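Local coordinates for conserved hypothetical alanine RICH protein (Mycobacterium tuberculosis, PDB 2IB0) that is of unknown function but folds as a four-helix bundle and belongs to a family grouped with the ferritin-like proteins, at residues V32-I37 and P81-G86. Numbering follows the deposited sequence.
Sequences VEHATI and PIAAAG
H34 is the one residue of 32-37 that meets the loop, its imidazole packing on A83 and against P81 O; the contact joins helix 18-46 of this ferritin-like four-helix bundle to the long crossover loop leading from helix 52-75 to helix 96-120. A83 lies over one face of the ring: its CB sits 3.9 Å from the H34 ring centroid, 22° off the ring normal, which meets the geometry of a CH-pi contact. A83 N adds to the same side, 3.7 Å above the plane but displaced toward the rim. With CG anti to the carbonyl carbon (chi1 -75°), the ring projects from the helix to the loop; the H34 side chain also touches R66 of helix 52-75 and Y87 of the loop. This is the tight part, and H34 is buried. The solvent side is looser: I82 is exposed with its CB pointing away from the helix, A84 is exposed without contact to 32-37, and only 137 Å² is buried in total. One residue before H34, E33 turns into the bundle, salt-bridged to R65 and hydrogen-bonded to H62 and W114. No hydrogen bond joins the two segments. P81 O, buried without a polar partner in the model, instead meets the ring edge in plane, 3.1 Å from H34 CE1.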
ATOM      1  N   VAL A  32      -8.474  -2.965  15.389  1.00 33.82           N
ATOM      2  CA  VAL A  32      -7.388  -3.740  14.801  1.00 33.50           C
ATOM      3  C   VAL A  32      -6.004  -3.168  15.213  1.00 34.00           C
ATOM      4  O   VAL A  32      -5.091  -3.934  15.569  1.00 34.00           O
ATOM      5  CB  VAL A  32      -7.545  -3.849  13.268  1.00 34.29           C
ATOM      6  CG1 VAL A  32      -6.241  -4.392  12.618  1.00 33.79           C
ATOM      7  CG2 VAL A  32      -8.761  -4.747  12.921  1.00 34.21           C
ATOM      8  N   GLU A  33      -5.864  -1.842  15.165  1.00 32.96           N
ATOM      9  CA  GLU A  33      -4.662  -1.138  15.655  1.00 33.23           C
ATOM     10  C   GLU A  33      -4.286  -1.461  17.109  1.00 32.57           C
ATOM     11  O   GLU A  33      -3.129  -1.759  17.379  1.00 32.89           O
ATOM     12  CB  GLU A  33      -4.810   0.395  15.503  1.00 33.33           C
ATOM     13  CG  GLU A  33      -4.754   0.915  14.029  1.00 31.31           C
ATOM     14  CD  GLU A  33      -3.513   0.448  13.241  1.00 35.40           C
ATOM     15  OE1 GLU A  33      -2.382   0.444  13.782  1.00 35.54           O
ATOM     16  OE2 GLU A  33      -3.652   0.108  12.053  1.00 34.05           O
ATOM     17  N   HIS A  34      -5.229  -1.377  18.048  1.00 31.56           N
ATOM     18  CA  HIS A  34      -4.943  -1.784  19.425  1.00 31.42           C
ATOM     19  C   HIS A  34      -4.384  -3.217  19.495  1.00 32.17           C
ATOM     20  O   HIS A  34      -3.380  -3.461  20.168  1.00 32.17           O
ATOM     21  CB  HIS A  34      -6.187  -1.683  20.291  1.00 30.22           C
ATOM     22  CG  HIS A  34      -6.545  -0.276  20.645  1.00 29.23           C
ATOM     23  ND1 HIS A  34      -7.833   0.205  20.580  1.00 33.55           N
ATOM     24  CD2 HIS A  34      -5.784   0.752  21.081  1.00 28.56           C
ATOM     25  CE1 HIS A  34      -7.860   1.469  20.970  1.00 32.36           C
ATOM     26  NE2 HIS A  34      -6.623   1.831  21.260  1.00 33.57           N
ATOM     27  N   ALA A  35      -5.040  -4.131  18.767  1.00 32.92           N
ATOM     28  CA  ALA A  35      -4.688  -5.541  18.724  1.00 33.65           C
ATOM     29  C   ALA A  35      -3.325  -5.778  18.087  1.00 34.53           C
ATOM     30  O   ALA A  35      -2.615  -6.718  18.479  1.00 36.06           O
ATOM     31  CB  ALA A  35      -5.745  -6.327  17.990  1.00 33.70           C
ATOM     32  N   THR A  36      -2.947  -4.922  17.133  1.00 33.03           N
ATOM     33  CA  THR A  36      -1.642  -4.992  16.483  1.00 32.81           C
ATOM     34  C   THR A  36      -0.506  -4.517  17.357  1.00 33.14           C
ATOM     35  O   THR A  36       0.547  -5.152  17.383  1.00 32.43           O
ATOM     36  CB  THR A  36      -1.609  -4.170  15.188  1.00 33.20           C
ATOM     37  OG1 THR A  36      -2.475  -4.803  14.271  1.00 32.73           O
ATOM     38  CG2 THR A  36      -0.253  -4.188  14.603  1.00 30.94           C
ATOM     39  N   ILE A  37      -0.721  -3.395  18.049  1.00 32.61           N
ATOM     40  CA  ILE A  37       0.243  -2.846  18.982  1.00 32.69           C
ATOM     41  C   ILE A  37       0.507  -3.869  20.106  1.00 33.50           C
ATOM     42  O   ILE A  37       1.661  -4.115  20.460  1.00 34.00           O
ATOM     43  CB  ILE A  37      -0.259  -1.481  19.589  1.00 32.67           C
ATOM     44  CG1 ILE A  37      -0.281  -0.398  18.510  1.00 31.70           C
ATOM     45  CG2 ILE A  37       0.465  -1.108  20.946  1.00 29.63           C
ATOM     46  CD1 ILE A  37      -1.358   0.648  18.776  1.00 31.90           C
ATOM     47  N   PRO A  81     -13.431   3.244  20.795  1.00 57.96           N
ATOM     48  CA  PRO A  81     -13.104   1.977  21.459  1.00 58.47           C
ATOM     49  C   PRO A  81     -11.719   2.068  22.122  1.00 58.51           C
ATOM     50  O   PRO A  81     -10.748   2.524  21.489  1.00 58.11           O
ATOM     51  CB  PRO A  81     -13.084   0.946  20.300  1.00 58.67           C
ATOM     52  CG  PRO A  81     -13.108   1.749  19.019  1.00 58.48           C
ATOM     53  CD  PRO A  81     -13.847   3.023  19.395  1.00 58.40           C
ATOM     54  N   ILE A  82     -11.651   1.685  23.395  1.00 58.48           N
ATOM     55  CA  ILE A  82     -10.371   1.594  24.109  1.00 58.56           C
ATOM     56  C   ILE A  82      -9.808   0.166  23.978  1.00 58.05           C
ATOM     57  O   ILE A  82     -10.537  -0.760  23.598  1.00 58.13           O
ATOM     58  CB  ILE A  82     -10.498   2.038  25.597  1.00 58.65           C
ATOM     59  CG1 ILE A  82     -11.331   1.034  26.411  1.00 58.71           C
ATOM     60  CG2 ILE A  82     -11.071   3.472  25.676  1.00 59.58           C
ATOM     61  CD1 ILE A  82     -11.001   1.000  27.894  1.00 57.52           C
ATOM     62  N   ALA A  83      -8.521  -0.022  24.264  1.00 57.41           N
ATOM     63  CA  ALA A  83      -7.932  -1.353  24.114  1.00 57.19           C
ATOM     64  C   ALA A  83      -8.495  -2.346  25.162  1.00 57.28           C
ATOM     65  O   ALA A  83      -8.878  -1.950  26.274  1.00 56.31           O
ATOM     66  CB  ALA A  83      -6.409  -1.280  24.188  1.00 56.89           C
ATOM     67  N   ALA A  84      -8.580  -3.624  24.772  1.00 57.53           N
ATOM     68  CA  ALA A  84      -8.852  -4.717  25.706  1.00 57.52           C
ATOM     69  C   ALA A  84      -7.537  -5.006  26.456  1.00 57.64           C
ATOM     70  O   ALA A  84      -6.444  -4.719  25.929  1.00 57.74           O
ATOM     71  CB  ALA A  84      -9.373  -5.969  24.956  1.00 57.19           C
ATOM     72  N   ALA A  85      -7.650  -5.538  27.680  1.00 57.75           N
ATOM     73  CA  ALA A  85      -6.495  -5.926  28.538  1.00 57.29           C
ATOM     74  C   ALA A  85      -5.544  -6.936  27.858  1.00 56.87           C
ATOM     75  O   ALA A  85      -4.326  -6.705  27.758  1.00 57.21           O
ATOM     76  CB  ALA A  85      -7.006  -6.469  29.873  1.00 57.05           C
ATOM     77  N   GLY A  86      -6.119  -8.052  27.401  1.00 56.33           N
ATOM     78  CA  GLY A  86      -5.464  -8.969  26.466  1.00 54.99           C
ATOM     79  C   GLY A  86      -6.281  -9.193  25.193  1.00 54.18           C
ATOM     80  O   GLY A  86      -7.447  -8.773  25.078  1.00 53.84           O
TER